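Geranyltranstransferase (Methylococcus capsulatus, PDB 3TS7) probably catalyses the magnesium-dependent condensation of isoprenyl diphosphates to (2E,6E)-farnesyl diphosphate. Local coordinates at residues G172-L177 with P257-L262; G162-D167 with I185-A190; D215-C220 with E274-S279. All blocks are in the same frame, centred on the assembly; numbering follows the deposited sequence. Where two conformers were deposited one is given.

Interaction 1 (G172-L177 with P257-L262); sequences GKKLDL and PALLGL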
ATOM      1  N   GLY B 172      22.076 -16.499   5.497  1.00 72.52           N
ATOM      2  CA  GLY B 172      23.198 -17.415   5.685  1.00 75.43           C
ATOM      3  C   GLY B 172      24.020 -17.645   4.429  1.00 77.50           C
ATOM      4  O   GLY B 172      24.783 -18.609   4.356  1.00 81.60           O
ATOM      5  N   LYS B 173      23.885 -16.753   3.450  1.00 75.32           N
ATOM      6  CA  LYS B 173      24.408 -17.000   2.102  1.00 75.68           C
ATOM      7  C   LYS B 173      25.542 -16.076   1.646  1.00 75.40           C
ATOM      8  O   LYS B 173      25.764 -14.995   2.206  1.00 69.85           O
ATOM      9  CB  LYS B 173      23.270 -16.975   1.070  1.00 76.55           C
ATOM     10  CG  LYS B 173      22.304 -18.142   1.184  1.00 77.91           C
ATOM     11  CD  LYS B 173      21.557 -18.358  -0.121  1.00 82.45           C
ATOM     12  CE  LYS B 173      20.856 -19.708  -0.137  1.00 83.23           C
ATOM     13  NZ  LYS B 173      20.343 -20.038  -1.498  1.00 79.80           N
ATOM     14  N   LYS B 174      26.260 -16.542   0.627  1.00 77.02           N
ATOM     15  CA  LYS B 174      27.318 -15.781  -0.025  1.00 78.70           C
ATOM     16  C   LYS B 174      26.871 -15.486  -1.455  1.00 75.46           C
ATOM     17  O   LYS B 174      26.790 -16.387  -2.298  1.00 80.19           O
ATOM     18  CB  LYS B 174      28.652 -16.554   0.007  1.00 77.70           C
ATOM     19  CG  LYS B 174      29.813 -15.874  -0.738  1.00 84.86           C
ATOM     20  CD  LYS B 174      31.178 -16.457  -0.364  1.00 87.32           C
ATOM     21  CE  LYS B 174      31.846 -15.684   0.778  1.00 85.38           C
ATOM     22  NZ  LYS B 174      32.423 -14.372   0.340  1.00 77.98           N
ATOM     23  N   LEU B 175      26.561 -14.221  -1.710  1.00 67.64           N
ATOM     24  CA  LEU B 175      26.106 -13.787  -3.022  1.00 59.00           C
ATOM     25  C   LEU B 175      27.290 -13.250  -3.803  1.00 53.85           C
ATOM     26  O   LEU B 175      28.236 -12.751  -3.221  1.00 57.16           O
ATOM     27  CB  LEU B 175      25.054 -12.685  -2.868  1.00 60.45           C
ATOM     28  CG  LEU B 175      23.795 -12.950  -2.032  1.00 56.27           C
ATOM     29  CD1 LEU B 175      23.031 -11.648  -1.815  1.00 44.99           C
ATOM     30  CD2 LEU B 175      22.915 -13.982  -2.710  1.00 56.87           C
ATOM     31  N   ASP B 176      27.227 -13.352  -5.123  1.00 53.56           N
ATOM     32  CA  ASP B 176      28.157 -12.679  -6.028  1.00 56.51           C
ATOM     33  C   ASP B 176      27.926 -11.159  -6.009  1.00 54.43           C
ATOM     34  O   ASP B 176      27.030 -10.665  -5.318  1.00 50.68           O
ATOM     35  CB  ASP B 176      27.947 -13.210  -7.444  1.00 59.75           C
ATOM     36  CG  ASP B 176      26.483 -13.176  -7.871  1.00 69.91           C
ATOM     37  OD1 ASP B 176      26.215 -12.984  -9.073  1.00 78.32           O
ATOM     38  OD2 ASP B 176      25.592 -13.342  -7.006  1.00 87.06           O
ATOM     39  N   LEU B 177      28.740 -10.415  -6.755  1.00 54.06           N
ATOM     40  CA  LEU B 177      28.531  -8.967  -6.878  1.00 47.28           C
ATOM     41  C   LEU B 177      27.193  -8.574  -7.541  1.00 45.90           C
ATOM     42  O   LEU B 177      26.465  -7.762  -6.959  1.00 43.77           O
ATOM     43  CB  LEU B 177      29.741  -8.237  -7.502  1.00 45.04           C
ATOM     44  CG  LEU B 177      29.650  -6.693  -7.566  1.00 51.59           C
ATOM     45  CD1 LEU B 177      29.544  -6.058  -6.161  1.00 41.90           C
ATOM     46  CD2 LEU B 177      30.819  -6.089  -8.353  1.00 46.16           C
ATOM     47  N   PRO B 257      32.487  -5.221   1.533  1.00 40.82           N
ATOM     48  CA  PRO B 257      33.907  -5.504   1.798  1.00 42.34           C
ATOM     49  C   PRO B 257      34.224  -6.992   1.999  1.00 42.70           C
ATOM     50  O   PRO B 257      35.330  -7.407   1.681  1.00 46.78           O
ATOM     51  CB  PRO B 257      34.194  -4.724   3.087  1.00 40.72           C
ATOM     52  CG  PRO B 257      33.080  -3.719   3.198  1.00 42.78           C
ATOM     53  CD  PRO B 257      31.903  -4.403   2.613  1.00 42.45           C
ATOM     54  N   ALA B 258      33.279  -7.780   2.510  1.00 43.03           N
ATOM     55  CA  ALA B 258      33.490  -9.238   2.618  1.00 48.15           C
ATOM     56  C   ALA B 258      33.657  -9.865   1.241  1.00 47.33           C
ATOM     57  O   ALA B 258      34.528 -10.701   1.034  1.00 48.29           O
ATOM     58  CB  ALA B 258      32.359  -9.922   3.382  1.00 49.03           C
ATOM     59  N   LEU B 259      32.841  -9.423   0.295  1.00 35.86           N
ATOM     60  CA  LEU B 259      32.876  -9.912  -1.064  1.00 36.26           C
ATOM     61  C   LEU B 259      34.078  -9.418  -1.890  1.00 44.07           C
ATOM     62  O   LEU B 259      34.635 -10.168  -2.699  1.00 43.03           O
ATOM     63  CB  LEU B 259      31.593  -9.469  -1.745  1.00 39.32           C
ATOM     64  CG  LEU B 259      31.255 -10.054  -3.096  1.00 56.56           C
ATOM     65  CD1 LEU B 259      31.223 -11.550  -2.944  1.00 68.81           C
ATOM     66  CD2 LEU B 259      29.894  -9.513  -3.489  1.00 55.02           C
ATOM     67  N   LEU B 260      34.463  -8.159  -1.706  1.00 41.58           N
ATOM     68  CA  LEU B 260      35.420  -7.542  -2.628  1.00 44.73           C
ATOM     69  C   LEU B 260      36.743  -7.166  -1.983  1.00 40.74           C
ATOM     70  O   LEU B 260      37.673  -6.787  -2.683  1.00 40.68           O
ATOM     71  CB  LEU B 260      34.809  -6.295  -3.282  1.00 40.20           C
ATOM     72  CG  LEU B 260      33.511  -6.437  -4.074  1.00 45.97           C
ATOM     73  CD1 LEU B 260      32.818  -5.084  -4.196  1.00 41.35           C
ATOM     74  CD2 LEU B 260      33.763  -7.042  -5.446  1.00 40.67           C
ATOM     75  N   GLY B 261      36.823  -7.261  -0.658  1.00 43.16           N
ATOM     76  CA  GLY B 261      37.899  -6.605   0.081  1.00 46.08           C
ATOM     77  C   GLY B 261      37.513  -5.159   0.333  1.00 52.12           C
ATOM     78  O   GLY B 261      36.679  -4.593  -0.393  1.00 47.87           O
ATOM     79  N   LEU B 262      38.112  -4.564   1.362  1.00 51.85           N
ATOM     80  CA  LEU B 262      37.836  -3.178   1.726  1.00 53.43           C
ATOM     81  C   LEU B 262      38.207  -2.181   0.610  1.00 56.29           C
ATOM     82  O   LEU B 262      37.425  -1.278   0.313  1.00 45.68           O
ATOM     83  CB  LEU B 262      38.513  -2.820   3.053  1.00 56.30           C
ATOM     84  CG  LEU B 262      38.319  -1.412   3.642  1.00 56.54           C
ATOM     85  CD1 LEU B 262      36.870  -1.147   4.068  1.00 50.76           C
ATOM     86  CD2 LEU B 262      39.265  -1.192   4.812  1.00 57.13           C
TER

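Interaction 2 (G162-D167 with I185-A190); sequences GGQAID and IRKTGA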
ATOM      1  N   GLY B 162       9.837  -7.075  -2.375  1.00 34.13           N
ATOM      2  CA  GLY B 162      10.613  -8.195  -2.878  1.00 42.22           C
ATOM      3  C   GLY B 162      12.087  -8.116  -2.517  1.00 37.97           C
ATOM      4  O   GLY B 162      12.718  -9.138  -2.282  1.00 35.72           O
ATOM      5  N   GLY B 163      12.628  -6.903  -2.440  1.00 41.43           N
ATOM      6  CA  GLY B 163      14.013  -6.717  -2.013  1.00 38.31           C
ATOM      7  C   GLY B 163      14.222  -7.113  -0.570  1.00 40.91           C
ATOM      8  O   GLY B 163      15.277  -7.665  -0.201  1.00 36.61           O
ATOM      9  N   GLN B 164      13.216  -6.847   0.258  1.00 38.51           N
ATOM     10  CA  GLN B 164      13.272  -7.261   1.649  1.00 39.27           C
ATOM     11  C   GLN B 164      13.183  -8.794   1.754  1.00 41.26           C
ATOM     12  O   GLN B 164      13.918  -9.395   2.542  1.00 44.09           O
ATOM     13  CB  GLN B 164      12.217  -6.537   2.509  1.00 42.13           C
ATOM     14  CG  GLN B 164      12.062  -7.048   3.957  1.00 42.28           C
ATOM     15  CD  GLN B 164      13.279  -6.865   4.867  1.00 54.07           C
ATOM     16  OE1 GLN B 164      14.369  -6.492   4.433  1.00 58.36           O
ATOM     17  NE2 GLN B 164      13.082  -7.135   6.153  1.00 53.56           N
ATOM     18  N   ALA B 165      12.330  -9.404   0.922  1.00 40.81           N
ATOM     19  CA  ALA B 165      12.236 -10.869   0.812  1.00 42.77           C
ATOM     20  C   ALA B 165      13.565 -11.505   0.388  1.00 45.79           C
ATOM     21  O   ALA B 165      13.971 -12.520   0.952  1.00 48.63           O
ATOM     22  CB  ALA B 165      11.131 -11.285  -0.148  1.00 38.16           C
ATOM     23  N   ILE B 166      14.234 -10.905  -0.600  1.00 41.50           N
ATOM     24  CA  ILE B 166      15.550 -11.387  -1.048  1.00 44.14           C
ATOM     25  C   ILE B 166      16.597 -11.260   0.071  1.00 43.52           C
ATOM     26  O   ILE B 166      17.386 -12.180   0.306  1.00 45.33           O
ATOM     27  CB  ILE B 166      15.977 -10.709  -2.365  1.00 45.33           C
ATOM     28  CG1 ILE B 166      15.011 -11.120  -3.482  1.00 42.93           C
ATOM     29  CG2 ILE B 166      17.427 -11.089  -2.759  1.00 44.35           C
ATOM     30  CD1 ILE B 166      15.152 -10.291  -4.732  1.00 36.92           C
ATOM     31  N   ASP B 167      16.558 -10.140   0.784  1.00 44.03           N
ATOM     32  CA  ASP B 167      17.424  -9.881   1.932  1.00 45.29           C
ATOM     33  C   ASP B 167      17.275 -10.913   3.074  1.00 50.27           C
ATOM     34  O   ASP B 167      18.274 -11.350   3.660  1.00 47.58           O
ATOM     35  CB  ASP B 167      17.157  -8.468   2.448  1.00 45.23           C
ATOM     36  CG  ASP B 167      18.278  -7.922   3.308  1.00 52.52           C
ATOM     37  OD1 ASP B 167      19.300  -8.606   3.512  1.00 65.61           O
ATOM     38  OD2 ASP B 167      18.136  -6.784   3.782  1.00 59.20           O
ATOM     39  N   ILE B 185      19.342  -2.828  -5.094  1.00 33.39           N
ATOM     40  CA  ILE B 185      18.611  -2.103  -6.147  1.00 37.63           C
ATOM     41  C   ILE B 185      17.098  -2.242  -5.928  1.00 39.22           C
ATOM     42  O   ILE B 185      16.353  -1.258  -6.027  1.00 35.06           O
ATOM     43  CB  ILE B 185      19.037  -2.594  -7.555  1.00 32.39           C
ATOM     44  CG1 ILE B 185      20.414  -2.026  -7.926  1.00 47.61           C
ATOM     45  CG2 ILE B 185      18.064  -2.168  -8.669  1.00 39.87           C
ATOM     46  CD1 ILE B 185      21.154  -2.822  -9.037  1.00 44.84           C
ATOM     47  N   ARG B 186      16.658  -3.446  -5.568  1.00 35.59           N
ATOM     48  CA  ARG B 186      15.242  -3.669  -5.314  1.00 37.24           C
ATOM     49  C   ARG B 186      14.798  -3.118  -3.958  1.00 37.47           C
ATOM     50  O   ARG B 186      13.829  -2.329  -3.902  1.00 36.48           O
ATOM     51  CB  ARG B 186      14.876  -5.152  -5.474  1.00 31.99           C
ATOM     52  CG  ARG B 186      14.950  -5.681  -6.892  1.00 33.19           C
ATOM     53  CD  ARG B 186      15.157  -7.200  -6.824  1.00 45.07           C
ATOM     54  NE  ARG B 186      15.132  -7.853  -8.128  1.00 47.00           N
ATOM     55  CZ  ARG B 186      14.050  -8.405  -8.674  1.00 68.07           C
ATOM     56  NH1 ARG B 186      12.873  -8.383  -8.035  1.00 48.78           N
ATOM     57  NH2 ARG B 186      14.147  -8.978  -9.868  1.00 57.18           N
ATOM     58  N   LYS B 187      15.520  -3.491  -2.895  1.00 35.43           N
ATOM     59  CA  LYS B 187      15.156  -3.141  -1.512  0.50 33.76           C
ATOM     60  C   LYS B 187      15.155  -1.639  -1.221  1.00 38.34           C
ATOM     61  O   LYS B 187      14.301  -1.146  -0.481  1.00 36.03           O
ATOM     62  CB  LYS B 187      16.064  -3.863  -0.499  0.50 29.86           C
ATOM     63  CG  LYS B 187      15.882  -3.425   0.977  0.50 36.09           C
ATOM     64  CD  LYS B 187      16.273  -4.505   1.978  0.50 33.64           C
ATOM     65  CE  LYS B 187      16.412  -3.933   3.391  0.50 42.15           C
ATOM     66  NZ  LYS B 187      15.113  -3.829   4.119  0.50 36.20           N
ATOM     67  N   THR B 188      16.132  -0.933  -1.781  1.00 34.68           N
ATOM     68  CA  THR B 188      16.410   0.453  -1.418  1.00 41.11           C
ATOM     69  C   THR B 188      16.393   1.332  -2.661  1.00 41.38           C
ATOM     70  O   THR B 188      15.876   2.455  -2.649  1.00 37.07           O
ATOM     71  CB  THR B 188      17.792   0.541  -0.701  1.00 46.39           C
ATOM     72  OG1 THR B 188      17.783  -0.319   0.450  1.00 50.41           O
ATOM     73  CG2 THR B 188      18.118   1.954  -0.251  1.00 49.49           C
ATOM     74  N   GLY B 189      16.959   0.800  -3.737  1.00 37.57           N
ATOM     75  CA  GLY B 189      17.148   1.569  -4.953  1.00 32.62           C
ATOM     76  C   GLY B 189      15.868   2.003  -5.633  1.00 33.63           C
ATOM     77  O   GLY B 189      15.771   3.146  -6.074  1.00 32.11           O
ATOM     78  N   ALA B 190      14.875   1.110  -5.705  1.00 29.17           N
ATOM     79  CA  ALA B 190      13.651   1.399  -6.456  1.00 27.41           C
ATOM     80  C   ALA B 190      12.931   2.625  -5.882  1.00 31.28           C
ATOM     81  O   ALA B 190      12.494   3.486  -6.646  1.00 32.49           O
ATOM     82  CB  ALA B 190      12.720   0.165  -6.527  1.00 32.81           C
TER

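Interaction 3 (D215-C220 with E274-S279); sequences DHYAKC and EAALES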
ATOM      1  N   ASP B 215      17.417   9.405 -13.425  1.00 27.29           N
ATOM      2  CA  ASP B 215      17.281   8.009 -12.960  1.00 29.80           C
ATOM      3  C   ASP B 215      18.634   7.314 -12.745  1.00 28.56           C
ATOM      4  O   ASP B 215      18.856   6.683 -11.694  1.00 38.26           O
ATOM      5  CB  ASP B 215      16.429   7.185 -13.919  1.00 30.63           C
ATOM      6  CG  ASP B 215      16.201   5.781 -13.395  1.00 35.96           C
ATOM      7  OD1 ASP B 215      15.597   5.626 -12.303  1.00 30.55           O
ATOM      8  OD2 ASP B 215      16.666   4.844 -14.045  1.00 35.66           O
ATOM      9  N   HIS B 216      19.545   7.447 -13.713  1.00 30.68           N
ATOM     10  CA  HIS B 216      20.925   6.918 -13.522  1.00 27.96           C
ATOM     11  C   HIS B 216      21.653   7.563 -12.357  1.00 26.69           C
ATOM     12  O   HIS B 216      22.327   6.868 -11.591  1.00 32.67           O
ATOM     13  CB  HIS B 216      21.762   6.986 -14.815  1.00 33.09           C
ATOM     14  CG  HIS B 216      22.916   6.028 -14.817  1.00 51.57           C
ATOM     15  ND1 HIS B 216      22.745   4.659 -14.786  1.00 62.79           N
ATOM     16  CD2 HIS B 216      24.255   6.237 -14.813  1.00 51.17           C
ATOM     17  CE1 HIS B 216      23.926   4.067 -14.770  1.00 55.96           C
ATOM     18  NE2 HIS B 216      24.859   5.001 -14.791  1.00 47.93           N
ATOM     19  N   TYR B 217      21.490   8.882 -12.177  1.00 29.02           N
ATOM     20  CA  TYR B 217      22.003   9.567 -10.981  1.00 27.92           C
ATOM     21  C   TYR B 217      21.441   8.908  -9.716  1.00 31.68           C
ATOM     22  O   TYR B 217      22.176   8.634  -8.740  1.00 31.89           O
ATOM     23  CB  TYR B 217      21.636  11.075 -11.027  1.00 25.70           C
ATOM     24  CG  TYR B 217      21.801  11.813  -9.732  1.00 33.44           C
ATOM     25  CD1 TYR B 217      23.025  12.404  -9.389  1.00 33.57           C
ATOM     26  CD2 TYR B 217      20.743  11.931  -8.836  1.00 29.81           C
ATOM     27  CE1 TYR B 217      23.177  13.075  -8.193  1.00 29.50           C
ATOM     28  CE2 TYR B 217      20.887  12.604  -7.643  1.00 38.94           C
ATOM     29  CZ  TYR B 217      22.099  13.186  -7.328  1.00 37.90           C
ATOM     30  OH  TYR B 217      22.242  13.847  -6.130  1.00 34.64           O
ATOM     31  N   ALA B 218      20.126   8.689  -9.727  1.00 28.68           N
ATOM     32  CA  ALA B 218      19.417   8.114  -8.575  1.00 31.70           C
ATOM     33  C   ALA B 218      19.897   6.685  -8.258  1.00 26.78           C
ATOM     34  O   ALA B 218      20.225   6.369  -7.094  1.00 29.35           O
ATOM     35  CB  ALA B 218      17.890   8.151  -8.834  1.00 30.59           C
ATOM     36  N   LYS B 219      20.006   5.878  -9.307  1.00 28.19           N
ATOM     37  CA  LYS B 219      20.484   4.481  -9.210  1.00 30.51           C
ATOM     38  C   LYS B 219      21.902   4.401  -8.634  1.00 34.17           C
ATOM     39  O   LYS B 219      22.171   3.616  -7.708  1.00 31.68           O
ATOM     40  CB  LYS B 219      20.432   3.802 -10.584  1.00 31.76           C
ATOM     41  CG  LYS B 219      20.914   2.343 -10.559  1.00 35.73           C
ATOM     42  CD  LYS B 219      20.820   1.694 -11.912  1.00 45.16           C
ATOM     43  CE  LYS B 219      21.068   0.185 -11.815  1.00 42.85           C
ATOM     44  NZ  LYS B 219      20.893  -0.439 -13.149  1.00 46.39           N
ATOM     45  N   CYS B 220      22.792   5.257  -9.153  1.00 34.98           N
ATOM     46  CA  CYS B 220      24.191   5.282  -8.713  1.00 29.45           C
ATOM     47  C   CYS B 220      24.342   5.779  -7.278  1.00 29.57           C
ATOM     48  O   CYS B 220      25.095   5.191  -6.512  1.00 34.71           O
ATOM     49  CB  CYS B 220      25.072   6.076  -9.698  1.00 28.36           C
ATOM     50  SG  CYS B 220      25.156   5.372 -11.342  1.00 39.07           S
ATOM     51  N   GLU B 274      31.324   8.603  -9.220  1.00 34.31           N
ATOM     52  CA  GLU B 274      31.696   9.198 -10.501  1.00 33.17           C
ATOM     53  C   GLU B 274      30.615   9.126 -11.550  1.00 34.62           C
ATOM     54  O   GLU B 274      30.426  10.072 -12.303  1.00 32.43           O
ATOM     55  CB  GLU B 274      32.953   8.528 -11.083  1.00 34.49           C
ATOM     56  CG  GLU B 274      34.191   8.708 -10.217  1.00 35.51           C
ATOM     57  CD  GLU B 274      35.350   7.805 -10.620  1.00 40.65           C
ATOM     58  OE1 GLU B 274      36.283   7.649  -9.806  1.00 39.39           O
ATOM     59  OE2 GLU B 274      35.345   7.268 -11.747  1.00 41.34           O
ATOM     60  N   ALA B 275      29.950   7.975 -11.639  1.00 33.14           N
ATOM     61  CA  ALA B 275      28.905   7.770 -12.627  1.00 29.05           C
ATOM     62  C   ALA B 275      27.673   8.656 -12.307  1.00 26.45           C
ATOM     63  O   ALA B 275      27.047   9.170 -13.221  1.00 29.76           O
ATOM     64  CB  ALA B 275      28.511   6.283 -12.695  1.00 34.03           C
ATOM     65  N   ALA B 276      27.374   8.835 -11.014  1.00 32.03           N
ATOM     66  CA  ALA B 276      26.337   9.761 -10.545  1.00 31.45           C
ATOM     67  C   ALA B 276      26.566  11.197 -11.063  1.00 32.08           C
ATOM     68  O   ALA B 276      25.674  11.801 -11.676  1.00 30.69           O
ATOM     69  CB  ALA B 276      26.278   9.743  -9.016  1.00 26.31           C
ATOM     70  N   LEU B 277      27.773  11.713 -10.851  1.00 33.50           N
ATOM     71  CA  LEU B 277      28.135  13.074 -11.285  1.00 32.19           C
ATOM     72  C   LEU B 277      28.143  13.222 -12.797  1.00 31.73           C
ATOM     73  O   LEU B 277      27.721  14.267 -13.332  1.00 31.26           O
ATOM     74  CB  LEU B 277      29.489  13.474 -10.704  1.00 30.56           C
ATOM     75  CG  LEU B 277      29.547  13.647  -9.189  1.00 33.16           C
ATOM     76  CD1 LEU B 277      30.993  13.764  -8.728  1.00 34.90           C
ATOM     77  CD2 LEU B 277      28.726  14.871  -8.724  1.00 36.36           C
ATOM     78  N   GLU B 278      28.577  12.177 -13.497  1.00 32.18           N
ATOM     79  CA  GLU B 278      28.591  12.199 -14.963  1.00 31.09           C
ATOM     80  C   GLU B 278      27.190  12.174 -15.596  1.00 37.19           C
ATOM     81  O   GLU B 278      27.006  12.709 -16.682  1.00 31.63           O
ATOM     82  CB  GLU B 278      29.417  11.048 -15.524  1.00 36.24           C
ATOM     83  CG  GLU B 278      29.778  11.189 -17.019  1.00 44.59           C
ATOM     84  CD  GLU B 278      30.520  12.508 -17.379  1.00 54.84           C
ATOM     85  OE1 GLU B 278      30.381  12.957 -18.532  1.00 61.56           O
ATOM     86  OE2 GLU B 278      31.248  13.095 -16.542  1.00 53.15           O
ATOM     87  N   SER B 279      26.230  11.533 -14.915  1.00 31.71           N
ATOM     88  CA  SER B 279      24.813  11.571 -15.279  1.00 34.10           C
ATOM     89  C   SER B 279      24.279  13.008 -15.361  1.00 31.41           C
ATOM     90  O   SER B 279      23.366  13.289 -16.117  1.00 37.85           O
ATOM     91  CB  SER B 279      23.957  10.820 -14.220  1.00 28.67           C
ATOM     92  OG  SER B 279      24.343   9.458 -14.100  1.00 42.21           O
TER

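Interaction 1 (G172-L177 with P257-L262)
Leu177 and Leu259 bring the two segments closest, their CA atoms 7.3 Å apart, where an extended linker meets a short helix on the surface of the all-helical isoprenoid synthase fold. Residues 172-176 form loop, with Asp176 as N-cap of helix 177-201. Opposite, helix 256-260 stops at Gly261, whose positive phi (84°) turns the chain and which then serves as N-cap of helix 262-279. The contact thus joins the linker and the start of helix 177-201 to the short helix 256-260, and is made by leucine side chains, partly against peptide groups.

Leu259 does most of the work, its two methyls forking over the linker backbone. With CG anti to the backbone N (chi1 -169°), the side chain reaches outward from its helix. CD1 lies 3.2 Å from the carbonyl O of Leu175, while CD2 rests against the next peptide, 3.6 Å from both Asp176 O and Leu177 N. Shortening Leu259 to an alanine would probably leave the peptides from Leu175 to Leu177 without their methyl cover and open a gap beside the helix. Lys174 reaches toward the helix, but its NZ remains 4.3 Å from Ala258 O, too far for a hydrogen bond.

Around the contact, Ser170 and Pro254 touch Leu175, and Lys268 of helix 262-279 touches Leu177. Beyond Leu259, the side chains of Leu177 and Leu260 cross at about a right angle, meeting through their CD1 methyls at 3.9 Å.

Interaction 2 (G162-D167 with I185-A190)
Gln164 of helix 160-168 and Lys187 of helix 177-201 both start with CG anti to the backbone N and run side by side in the same direction; a bend at chi2 of the glutamine (65°) and one at chi4 of the lysine (83°) then bring amide and amine together. In the lysine conformer described, one of two deposited, NZ donates to Gln164 OE1 at 2.8 Å, arriving well above the carbonyl plane instead of along a lone pair. Gly163-Gln164-x-x-Asp167 and Lys187-Thr188 match the GQxxD and KT motifs of trans-prenyl synthases, probably beside the diphosphate site as in relatives.

The axes pass 7.4 Å apart at 139°, and Gly163 lies at the crossing, its CA 3.8 Å from that of Lys187, with no space for a CB against the backbone of Arg186 and Lys187. The CD1 methyl of Ile166 packs on Arg186 CD at 3.7 Å. Arg186 NE is bonded to Asn182; the second subunit packs its Met34 on Ile166 and Arg186, its Leu118 on Gln164.

Asp167 OD2 lies 3.4 Å from Lys187 CE but 4.2 Å from NZ, too far apart for a salt bridge. Asp90 makes a long, weak ion pair with NZ, and Asp96 a weak bond with Gln164 NE2; both belong to the aspartate-rich motif that in relatives binds magnesium. In this conformer the neutral amide supplies the short bond, while the carboxylates probably add only longer-range attraction.

Interaction 3 (D215-C220 with E274-S279)
Cys220 of helix 208-237 faces helix 262-279 directly: its SG touches Ala275 CB at 3.7 Å and its CB meets Ala276 CB at 3.9 Å. One turn earlier Tyr217 turns a ring edge to the backbone, with Ala276 O in the ring plane 3.6 Å from CD1. His216 likewise offers an edge, placing CD2 3.3 Å from Ser279 OG, while Cys220 SG lies over one face of the imidazole, offset toward its rim.

The helices form an antiparallel pair of the all-helical prenyl synthase fold, at 163°, and their axes approach to 8.0 Å, consistent with the alanine, serine and cysteine between them. Ser279 is held by its own helix, where OG donates to Ala275 O at 2.9 Å; the backbone N of Ser279 reaches the same oxygen from the opposite face. Farther out, Tyr217 OH is bonded to the carbonyl of Leu290 and its ring touches Leu293 and Ala294 of helix 288-298. On the side of helix 208-237 turned away from helix 262-279, Asp215 forms a salt bridge with Arg193.

The serine hydroxyl thus spends its proton within its own helix and presents only oxygen to the histidine edge, so the interface rests on apolar and weakly polar contacts.

Followed from the N terminus, the first of the contacting segments lies on helix 160-168; the linker 172-177 comes next, and the chain then turns back along helix 177-201. Interaction 2 closes this short loop, with 17 residues between its segments. Interaction 1 opens inside that loop, so the two cross; its linker meets helix 256-260, 79 residues on. Interaction 3 opens within this longer span and closes beyond it on helix 262-279, so it crosses interaction 1 but follows interaction 2 in series. Interactions 2 and 3 touch where Ile185 packs on Lys219, whereas the nearest atoms of interactions 1 and 2 are about 6 Å apart. Interaction 2 joins two successive helices, while 1 and 3 link the middle of the chain to helices 256-260 and 262-279.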